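NAD-dependent aldehyde dehydrogenase (Burkholderia multivorans, PDB 5UJU) probably catalyses the NAD-dependent oxidation of aldehydes to carboxylic acids, perhaps including L-glutamate gamma-semialdehyde. Local coordinates at residues A56-H61 against A243-A248; A169-Q174 against D228-N233; I410-A415 against Q454-P459. All coordinates share one frame; numbering follows the deposited sequence.

Contact 1: residues A56-H61 against A243-A248; sequences AAFKSH and AILPLA
Leu245 reaches across to Phe58 and His61, and the contact between the two segments is wholly apolar: no hydrogen bond crosses it. The two leucine methyls divide the work. CD2 meets the edge of the phenyl ring close to its plane, with Phe58 CE1 3.9 Å from Leu245 CD2. CD1 comes over a face of the imidazole, 4.1 Å from Leu245 CD1 to His61 CG. Leu245 can serve both rings because its CG lies anti to the backbone N (chi1 -171°), which sends the fork outward from the first turn of its helix.

The polar bonds lie within one segment or run to surrounding residues; the imidazole is held by its NE2 hydrogen bond to Glu136. His61 N donates to Phe58 O (3.0 Å), tying the two ring-bearing residues together near the C-terminal part of helix 50-60. The imidazole face turned from Leu245 has Ala57 O above its rim, and that same carbonyl oxygen accepts from Ser60 OG at 2.8 Å. Glu136 lies on helix 134-145, as does His143, whose ring meets Phe58.

At the other side, Glu80 OE2 accepts from the backbone N of Ile244 and of Leu245 in the lead-in to helix 245-260. That helix links the parallel strands 234-238 and 268-270, so helix 50-60 packs on the first turn of a beta-alpha-beta crossover helix in the Rossmann-like sheet, consistent with the NAD-binding domain of aldehyde dehydrogenases.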
loop_
_atom_site.group_PDB
_atom_site.type_symbol
_atom_site.label_atom_id
_atom_site.label_comp_id
_atom_site.label_asym_id
_atom_site.label_seq_id
_atom_site.Cartn_x
_atom_site.Cartn_y
_atom_site.Cartn_z
ATOM N N ALA A 56 -5.667 -10.325 40.723
ATOM C CA ALA A 56 -6.617 -11.414 40.940
ATOM C C ALA A 56 -7.154 -11.952 39.618
ATOM O O ALA A 56 -7.291 -13.168 39.447
ATOM C CB ALA A 56 -7.770 -10.949 41.833
ATOM N N ALA A 57 -7.454 -11.059 38.665
ATOM C CA ALA A 57 -7.910 -11.504 37.347
ATOM C C ALA A 57 -6.845 -12.336 36.647
ATOM O O ALA A 57 -7.156 -13.339 35.991
ATOM C CB ALA A 57 -8.293 -10.303 36.480
ATOM N N PHE A 58 -5.580 -11.929 36.759
ATOM C CA PHE A 58 -4.514 -12.719 36.158
ATOM C C PHE A 58 -4.445 -14.112 36.780
ATOM O O PHE A 58 -4.377 -15.116 36.065
ATOM C CB PHE A 58 -3.174 -11.984 36.307
ATOM C CG PHE A 58 -1.988 -12.853 36.074
ATOM C CD1 PHE A 58 -1.677 -13.285 34.792
ATOM C CD2 PHE A 58 -1.161 -13.219 37.119
ATOM C CE1 PHE A 58 -0.571 -14.079 34.567
ATOM C CE2 PHE A 58 -0.047 -14.008 36.893
ATOM C CZ PHE A 58 0.243 -14.436 35.621
ATOM N N LYS A 59 -4.445 -14.188 38.120
ATOM C CA LYS A 59 -4.365 -15.488 38.789
ATOM C C LYS A 59 -5.533 -16.394 38.434
ATOM O O LYS A 59 -5.394 -17.622 38.468
ATOM C CB LYS A 59 -4.302 -15.326 40.307
ATOM C CG LYS A 59 -2.948 -14.889 40.848
ATOM C CD LYS A 59 -3.105 -14.368 42.274
ATOM C CE LYS A 59 -1.765 -14.021 42.929
ATOM N NZ LYS A 59 -1.963 -13.579 44.352
ATOM N N SER A 60 -6.695 -15.819 38.116
ATOM C CA SER A 60 -7.842 -16.653 37.767
ATOM C C SER A 60 -7.610 -17.448 36.486
ATOM O O SER A 60 -8.259 -18.476 36.295
ATOM C CB SER A 60 -9.102 -15.795 37.637
ATOM O OG SER A 60 -9.190 -15.207 36.349
ATOM N N HIS A 61 -6.687 -17.019 35.616
ATOM C CA HIS A 61 -6.428 -17.782 34.401
ATOM C C HIS A 61 -5.523 -18.981 34.644
ATOM O O HIS A 61 -5.459 -19.874 33.790
ATOM C CB HIS A 61 -5.788 -16.899 33.324
ATOM C CG HIS A 61 -6.571 -15.666 33.014
ATOM N ND1 HIS A 61 -7.882 -15.701 32.586
ATOM C CD2 HIS A 61 -6.230 -14.360 33.076
ATOM C CE1 HIS A 61 -8.314 -14.466 32.397
ATOM N NE2 HIS A 61 -7.327 -13.632 32.684
ATOM N N ALA A 243 3.567 -16.421 24.264
ATOM C CA ALA A 243 2.901 -15.222 24.789
ATOM C C ALA A 243 1.474 -15.174 24.247
ATOM O O ALA A 243 1.120 -14.292 23.468
ATOM C CB ALA A 243 3.643 -13.936 24.420
ATOM N N ILE A 244 0.647 -16.131 24.667
ATOM C CA ILE A 244 -0.749 -16.186 24.220
ATOM C C ILE A 244 -1.656 -15.336 25.097
ATOM O O ILE A 244 -2.478 -14.571 24.594
ATOM C CB ILE A 244 -1.242 -17.646 24.186
ATOM C CG1 ILE A 244 -0.395 -18.485 23.228
ATOM C CG2 ILE A 244 -2.741 -17.696 23.798
ATOM C CD1 ILE A 244 -0.528 -19.993 23.485
ATOM N N LEU A 245 -1.520 -15.467 26.413
ATOM C CA LEU A 245 -2.477 -14.880 27.349
ATOM C C LEU A 245 -2.769 -13.408 27.096
ATOM O O LEU A 245 -3.954 -13.033 27.130
ATOM C CB LEU A 245 -2.000 -15.094 28.794
ATOM C CG LEU A 245 -3.053 -14.702 29.847
ATOM C CD1 LEU A 245 -4.360 -15.489 29.610
ATOM C CD2 LEU A 245 -2.573 -14.893 31.290
ATOM N N PRO A 246 -1.777 -12.529 26.859
ATOM C CA PRO A 246 -2.124 -11.119 26.604
ATOM C C PRO A 246 -3.054 -10.931 25.419
ATOM O O PRO A 246 -3.927 -10.057 25.470
ATOM C CB PRO A 246 -0.750 -10.444 26.372
ATOM C CG PRO A 246 0.213 -11.309 27.092
ATOM C CD PRO A 246 -0.311 -12.714 26.938
ATOM N N LEU A 247 -2.882 -11.707 24.342
ATOM C CA LEU A 247 -3.782 -11.578 23.208
ATOM C C LEU A 247 -5.079 -12.356 23.405
ATOM O O LEU A 247 -6.097 -11.984 22.824
ATOM C CB LEU A 247 -3.088 -12.024 21.927
ATOM C CG LEU A 247 -2.028 -10.992 21.511
ATOM C CD1 LEU A 247 -1.108 -11.583 20.459
ATOM C CD2 LEU A 247 -2.690 -9.693 21.007
ATOM N N ALA A 248 -5.068 -13.419 24.214
ATOM C CA ALA A 248 -6.320 -14.112 24.534
ATOM C C ALA A 248 -7.258 -13.202 25.315
ATOM O O ALA A 248 -8.458 -13.126 25.016
ATOM C CB ALA A 248 -6.036 -15.383 25.331
#

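Contact 2: residues A169-Q174 against D228-N233; sequences AYAWDQ and DLATGN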
loop_
_atom_site.group_PDB
_atom_site.type_symbol
_atom_site.label_atom_id
_atom_site.label_comp_id
_atom_site.label_asym_id
_atom_site.label_seq_id
_atom_site.Cartn_x
_atom_site.Cartn_y
_atom_site.Cartn_z
ATOM N N ALA A 169 -6.965 5.812 14.062
ATOM C CA ALA A 169 -7.029 7.192 13.591
ATOM C C ALA A 169 -6.577 7.308 12.137
ATOM O O ALA A 169 -7.210 8.014 11.342
ATOM C CB ALA A 169 -6.182 8.098 14.496
ATOM N N TYR A 170 -5.477 6.638 11.774
ATOM C CA TYR A 170 -5.043 6.628 10.375
ATOM C C TYR A 170 -6.100 5.998 9.465
ATOM O O TYR A 170 -6.350 6.495 8.361
ATOM C CB TYR A 170 -3.714 5.888 10.235
ATOM C CG TYR A 170 -2.518 6.791 10.463
ATOM C CD1 TYR A 170 -1.894 6.854 11.703
ATOM C CD2 TYR A 170 -2.060 7.624 9.454
ATOM C CE1 TYR A 170 -0.798 7.705 11.916
ATOM C CE2 TYR A 170 -0.978 8.473 9.652
ATOM C CZ TYR A 170 -0.359 8.507 10.883
ATOM O OH TYR A 170 0.690 9.350 11.063
ATOM N N ALA A 171 -6.705 4.887 9.897
ATOM C CA ALA A 171 -7.775 4.265 9.117
ATOM C C ALA A 171 -8.914 5.250 8.886
ATOM O O ALA A 171 -9.296 5.512 7.745
ATOM C CB ALA A 171 -8.286 3.008 9.821
ATOM N N TRP A 172 -9.441 5.829 9.967
ATOM C CA TRP A 172 -10.519 6.809 9.839
ATOM C C TRP A 172 -10.084 7.993 8.972
ATOM O O TRP A 172 -10.875 8.515 8.177
ATOM C CB TRP A 172 -10.959 7.271 11.232
ATOM C CG TRP A 172 -11.956 8.404 11.233
ATOM C CD1 TRP A 172 -11.816 9.634 11.811
ATOM C CD2 TRP A 172 -13.241 8.404 10.594
ATOM N NE1 TRP A 172 -12.944 10.398 11.583
ATOM C CE2 TRP A 172 -13.831 9.664 10.840
ATOM C CE3 TRP A 172 -13.955 7.454 9.852
ATOM C CZ2 TRP A 172 -15.101 9.999 10.367
ATOM C CZ3 TRP A 172 -15.218 7.793 9.372
ATOM C CH2 TRP A 172 -15.771 9.058 9.631
ATOM N N ASP A 173 -8.816 8.406 9.077
ATOM C CA ASP A 173 -8.331 9.527 8.274
ATOM C C ASP A 173 -8.520 9.272 6.775
ATOM O O ASP A 173 -8.866 10.186 6.022
ATOM C CB ASP A 173 -6.859 9.777 8.592
ATOM C CG ASP A 173 -6.380 11.153 8.146
ATOM O OD1 ASP A 173 -7.195 12.094 8.061
ATOM O OD2 ASP A 173 -5.171 11.286 7.893
ATOM N N GLN A 174 -8.292 8.033 6.323
ATOM C CA GLN A 174 -8.553 7.659 4.933
ATOM C C GLN A 174 -10.047 7.475 4.658
ATOM O O GLN A 174 -10.546 7.887 3.605
ATOM C CB GLN A 174 -7.827 6.358 4.579
ATOM C CG GLN A 174 -6.330 6.408 4.642
ATOM C CD GLN A 174 -5.801 7.502 3.745
ATOM O OE1 GLN A 174 -6.387 7.795 2.698
ATOM N NE2 GLN A 174 -4.687 8.090 4.122
ATOM N N ASP A 228 -6.962 -3.707 10.987
ATOM C CA ASP A 228 -7.868 -4.652 10.346
ATOM C C ASP A 228 -9.313 -4.355 10.740
ATOM O O ASP A 228 -10.181 -4.199 9.878
ATOM C CB ASP A 228 -7.494 -6.086 10.731
ATOM C CG ASP A 228 -6.324 -6.662 9.925
ATOM O OD1 ASP A 228 -5.905 -6.050 8.926
ATOM O OD2 ASP A 228 -5.830 -7.759 10.302
ATOM N N LEU A 229 -9.576 -4.254 12.050
ATOM C CA LEU A 229 -10.945 -4.072 12.537
ATOM C C LEU A 229 -11.524 -2.737 12.099
ATOM O O LEU A 229 -12.674 -2.669 11.657
ATOM C CB LEU A 229 -10.983 -4.183 14.063
ATOM C CG LEU A 229 -10.909 -5.577 14.668
ATOM C CD1 LEU A 229 -10.837 -5.454 16.196
ATOM C CD2 LEU A 229 -12.136 -6.404 14.221
ATOM N N ALA A 230 -10.730 -1.665 12.201
ATOM C CA ALA A 230 -11.178 -0.324 11.844
ATOM C C ALA A 230 -11.483 -0.185 10.358
ATOM O O ALA A 230 -12.096 0.806 9.951
ATOM C CB ALA A 230 -10.124 0.717 12.254
ATOM N N THR A 231 -11.014 -1.110 9.525
ATOM C CA THR A 231 -11.369 -1.078 8.114
ATOM C C THR A 231 -12.341 -2.203 7.758
ATOM O O THR A 231 -12.469 -2.560 6.584
ATOM C CB THR A 231 -10.109 -1.132 7.241
ATOM O OG1 THR A 231 -9.321 -2.270 7.613
ATOM C CG2 THR A 231 -9.268 0.159 7.437
ATOM N N GLY A 232 -13.007 -2.781 8.759
ATOM C CA GLY A 232 -14.116 -3.688 8.505
ATOM C C GLY A 232 -13.740 -5.126 8.250
ATOM O O GLY A 232 -14.608 -5.922 7.883
ATOM N N ASN A 233 -12.482 -5.491 8.430
ATOM C CA ASN A 233 -12.081 -6.861 8.198
ATOM C C ASN A 233 -12.391 -7.712 9.421
ATOM O O ASN A 233 -12.543 -7.205 10.531
ATOM C CB ASN A 233 -10.576 -6.916 7.882
ATOM C CG ASN A 233 -10.235 -6.162 6.629
ATOM O OD1 ASN A 233 -10.396 -6.685 5.540
ATOM N ND2 ASN A 233 -9.807 -4.905 6.769
#
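Asp228 O, in the last turn of the helix whose Ala230 and Thr231 meet Ala171, accepts three hydrogen bonds. They come from Asn233 N at 3.0 Å, from Thr231 N, and from the side-chain amide, Asn233 ND2, at 3.2 Å. The amide bond lies in the carbonyl plane on a lone pair, with an N-H...O angle of 156°. Together with the bond from Gly232 N to Leu229 O (2.9 Å), this is a Schellman motif: Gly232, at positive phi (85°), turns the chain out of helix 217-230 into strand 234-238. The helix connects strand 191-211 to that parallel neighbour, a beta-alpha-beta crossover of the Rossmann-like sheet.

The contact between segments is made of methyl groups alone. Helix 158-175 presents Ala171, whose CB points at the helix end, and the alpha carbons of Ala171 and Ala230 come within 6.3 Å, a close approach that small side chains permit. Thr231 is split by its torsion: with chi1 at 54°, OG1 turns back to hydrogen-bond with Ala227 O, while CG2, anti to the carbonyl carbon, remains on the side of Ala171. Further along helix 158-175, Gln174 makes a weak hydrogen bond to Gln174 of the second subunit.

Ala171 CB sits over the groove between two methyls, 3.8 Å from Ala230 CB and 3.8 Å from Thr231 CG2, which are themselves 4.9 Å apart.

Contact 3: residues I410-A415 against Q454-P459; sequences IDAARA and QEWFGP. With NA (sodium ion), chain C.
The loop 454-459 reads Glu-Trp-Phe-Gly-Pro from its second residue, resembling the Glu-x-Phe-Gly-Pro motif that borders the cofactor site in related aldehyde dehydrogenases, and helix 404-414 packs against it at two points. At the first, Ile410 CD1 lies 3.8 Å from Pro459 CG, the two side chains crossing at about a right angle. The isoleucine's chi2 of 169° extends CD1 to the proline ring, which CG1 touches more distantly at CD. At the second, the six-membered end of the Trp456 indole approaches the helix obliquely: Trp456 CZ3 is 3.8 Å from both CA and CB of Ala413, and Ala412 CB stands at its fringe. The indole NE1 is hydrogen-bonded to Lys451 O.

Between these two points lies Gly458 with its sodium site; beyond Pro459 the chain enters strand 460-466 of the second, mixed sheet. Gly458 O coordinates the sodium at 2.7 Å, beside four waters and Gly348 O. Gly458 N donates to one of those waters, water 2, at 2.8 Å, so the glycine holds the hydrated ion directly and through a ligand. On the helix, Arg414 NH1 forms a salt bridge to Asp411 OD1 (3.2 Å), while Arg414 NE pairs with Asp422.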
loop_
_atom_site.group_PDB
_atom_site.type_symbol
_atom_site.label_atom_id
_atom_site.label_comp_id
_atom_site.label_asym_id
_atom_site.label_seq_id
_atom_site.Cartn_x
_atom_site.Cartn_y
_atom_site.Cartn_z
ATOM N N ILE A 410 24.025 -15.715 24.638
ATOM C CA ILE A 410 24.960 -14.977 25.486
ATOM C C ILE A 410 26.277 -15.732 25.578
ATOM O O ILE A 410 27.358 -15.146 25.460
ATOM C CB ILE A 410 24.354 -14.731 26.882
ATOM C CG1 ILE A 410 23.172 -13.765 26.803
ATOM C CG2 ILE A 410 25.389 -14.160 27.841
ATOM C CD1 ILE A 410 22.363 -13.669 28.096
ATOM N N ASP A 411 26.209 -17.044 25.808
ATOM C CA ASP A 411 27.446 -17.807 25.924
ATOM C C ASP A 411 28.162 -17.914 24.584
ATOM O O ASP A 411 29.398 -17.893 24.538
ATOM C CB ASP A 411 27.186 -19.195 26.502
ATOM C CG ASP A 411 28.484 -19.908 26.881
ATOM O OD1 ASP A 411 29.185 -19.420 27.798
ATOM O OD2 ASP A 411 28.816 -20.939 26.254
ATOM N N ALA A 412 27.415 -18.019 23.480
ATOM C CA ALA A 412 28.062 -17.983 22.171
ATOM C C ALA A 412 28.788 -16.657 21.955
ATOM O O ALA A 412 29.917 -16.630 21.449
ATOM C CB ALA A 412 27.040 -18.223 21.062
ATOM N N ALA A 413 28.159 -15.547 22.354
ATOM C CA ALA A 413 28.764 -14.235 22.145
ATOM C C ALA A 413 30.038 -14.050 22.967
ATOM O O ALA A 413 30.924 -13.289 22.557
ATOM C CB ALA A 413 27.752 -13.133 22.471
ATOM N N ARG A 414 30.156 -14.729 24.116
ATOM C CA ARG A 414 31.351 -14.587 24.945
ATOM C C ARG A 414 32.627 -14.901 24.174
ATOM O O ARG A 414 33.669 -14.284 24.414
ATOM C CB ARG A 414 31.266 -15.482 26.180
ATOM C CG ARG A 414 30.458 -14.917 27.312
ATOM C CD ARG A 414 30.599 -15.783 28.558
ATOM N NE ARG A 414 29.817 -15.244 29.667
ATOM C CZ ARG A 414 28.673 -15.766 30.095
ATOM N NH1 ARG A 414 28.184 -16.852 29.517
ATOM N NH2 ARG A 414 28.019 -15.207 31.106
ATOM N N ALA A 415 32.574 -15.860 23.260
ATOM C CA ALA A 415 33.769 -16.283 22.543
ATOM C C ALA A 415 34.164 -15.334 21.420
ATOM O O ALA A 415 35.221 -15.535 20.813
ATOM C CB ALA A 415 33.564 -17.687 21.968
ATOM N N GLN A 454 25.448 -9.527 12.346
ATOM C CA GLN A 454 24.443 -10.515 12.700
ATOM C C GLN A 454 23.594 -9.952 13.825
ATOM O O GLN A 454 24.008 -9.057 14.564
ATOM C CB GLN A 454 25.059 -11.834 13.166
ATOM C CG GLN A 454 26.138 -12.419 12.298
ATOM C CD GLN A 454 26.824 -13.561 13.006
ATOM O OE1 GLN A 454 26.183 -14.328 13.727
ATOM N NE2 GLN A 454 28.132 -13.668 12.835
ATOM N N GLU A 455 22.386 -10.467 13.939
ATOM C CA GLU A 455 21.542 -10.076 15.049
ATOM C C GLU A 455 21.816 -11.018 16.217
ATOM O O GLU A 455 21.917 -12.236 16.042
ATOM C CB GLU A 455 20.074 -10.073 14.618
ATOM C CG GLU A 455 19.117 -9.431 15.608
ATOM C CD GLU A 455 18.010 -10.370 16.054
ATOM O OE1 GLU A 455 17.772 -11.386 15.366
ATOM O OE2 GLU A 455 17.375 -10.080 17.089
ATOM N N TRP A 456 22.049 -10.442 17.383
ATOM C CA TRP A 456 22.300 -11.204 18.600
ATOM C C TRP A 456 21.171 -10.847 19.554
ATOM O O TRP A 456 21.261 -9.861 20.295
ATOM C CB TRP A 456 23.657 -10.848 19.193
ATOM C CG TRP A 456 24.799 -11.201 18.306
ATOM C CD1 TRP A 456 25.268 -10.481 17.244
ATOM C CD2 TRP A 456 25.622 -12.367 18.397
ATOM N NE1 TRP A 456 26.343 -11.121 16.673
ATOM C CE2 TRP A 456 26.577 -12.286 17.358
ATOM C CE3 TRP A 456 25.650 -13.468 19.255
ATOM C CZ2 TRP A 456 27.548 -13.267 17.158
ATOM C CZ3 TRP A 456 26.611 -14.443 19.056
ATOM C CH2 TRP A 456 27.546 -14.339 18.014
ATOM N N PHE A 457 20.130 -11.661 19.582
ATOM C CA PHE A 457 18.967 -11.292 20.373
ATOM C C PHE A 457 19.257 -11.529 21.845
ATOM O O PHE A 457 19.694 -12.615 22.240
ATOM C CB PHE A 457 17.723 -12.061 19.938
ATOM C CG PHE A 457 16.516 -11.730 20.758
ATOM C CD1 PHE A 457 15.872 -10.507 20.596
ATOM C CD2 PHE A 457 16.030 -12.624 21.698
ATOM C CE1 PHE A 457 14.744 -10.187 21.357
ATOM C CE2 PHE A 457 14.908 -12.309 22.465
ATOM C CZ PHE A 457 14.271 -11.086 22.291
ATOM N N GLY A 458 19.035 -10.504 22.653
ATOM C CA GLY A 458 19.343 -10.579 24.056
ATOM C C GLY A 458 20.261 -9.450 24.460
ATOM O O GLY A 458 20.541 -8.536 23.678
ATOM N N PRO A 459 20.738 -9.484 25.698
ATOM C CA PRO A 459 21.526 -8.358 26.246
ATOM C C PRO A 459 22.991 -8.439 25.835
ATOM O O PRO A 459 23.883 -8.656 26.649
ATOM C CB PRO A 459 21.332 -8.530 27.756
ATOM C CG PRO A 459 21.233 -10.025 27.926
ATOM C CD PRO A 459 20.514 -10.544 26.696
HETATM NA NA NA C . 19.898 -6.438 22.030
HETATM O O HOH W 1 21.783 -7.321 20.642
HETATM O O HOH W 2 18.251 -8.261 21.227
HETATM O O HOH W 3 19.491 -4.694 20.141
HETATM O O HOH W 4 21.868 -4.892 23.142
#

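Overall arrangement
Contacts 1 and 2 belong to the same Rossmann-like sheet region: helices 217-230 and 245-260 follow one another around strand 234-238. Contact 2 falls within the interval of chain bounded by 56-61 and 243-248, yet the centres are about 27 Å apart and the nearest atoms about 10 Å. Contact 3 comes later, beside strands 440-445 and 460-466 of the other seven-stranded sheet. Its centre lies about 31 Å from that of contact 1 and about 40 Å from that of contact 2, across the chain's centre. Contact 1 thus sets helix 50-60, and contact 2 helix 158-175, against crossover helices of the probable NAD-binding sheet; contact 3 joins helix 404-414 to the sodium-binding loop.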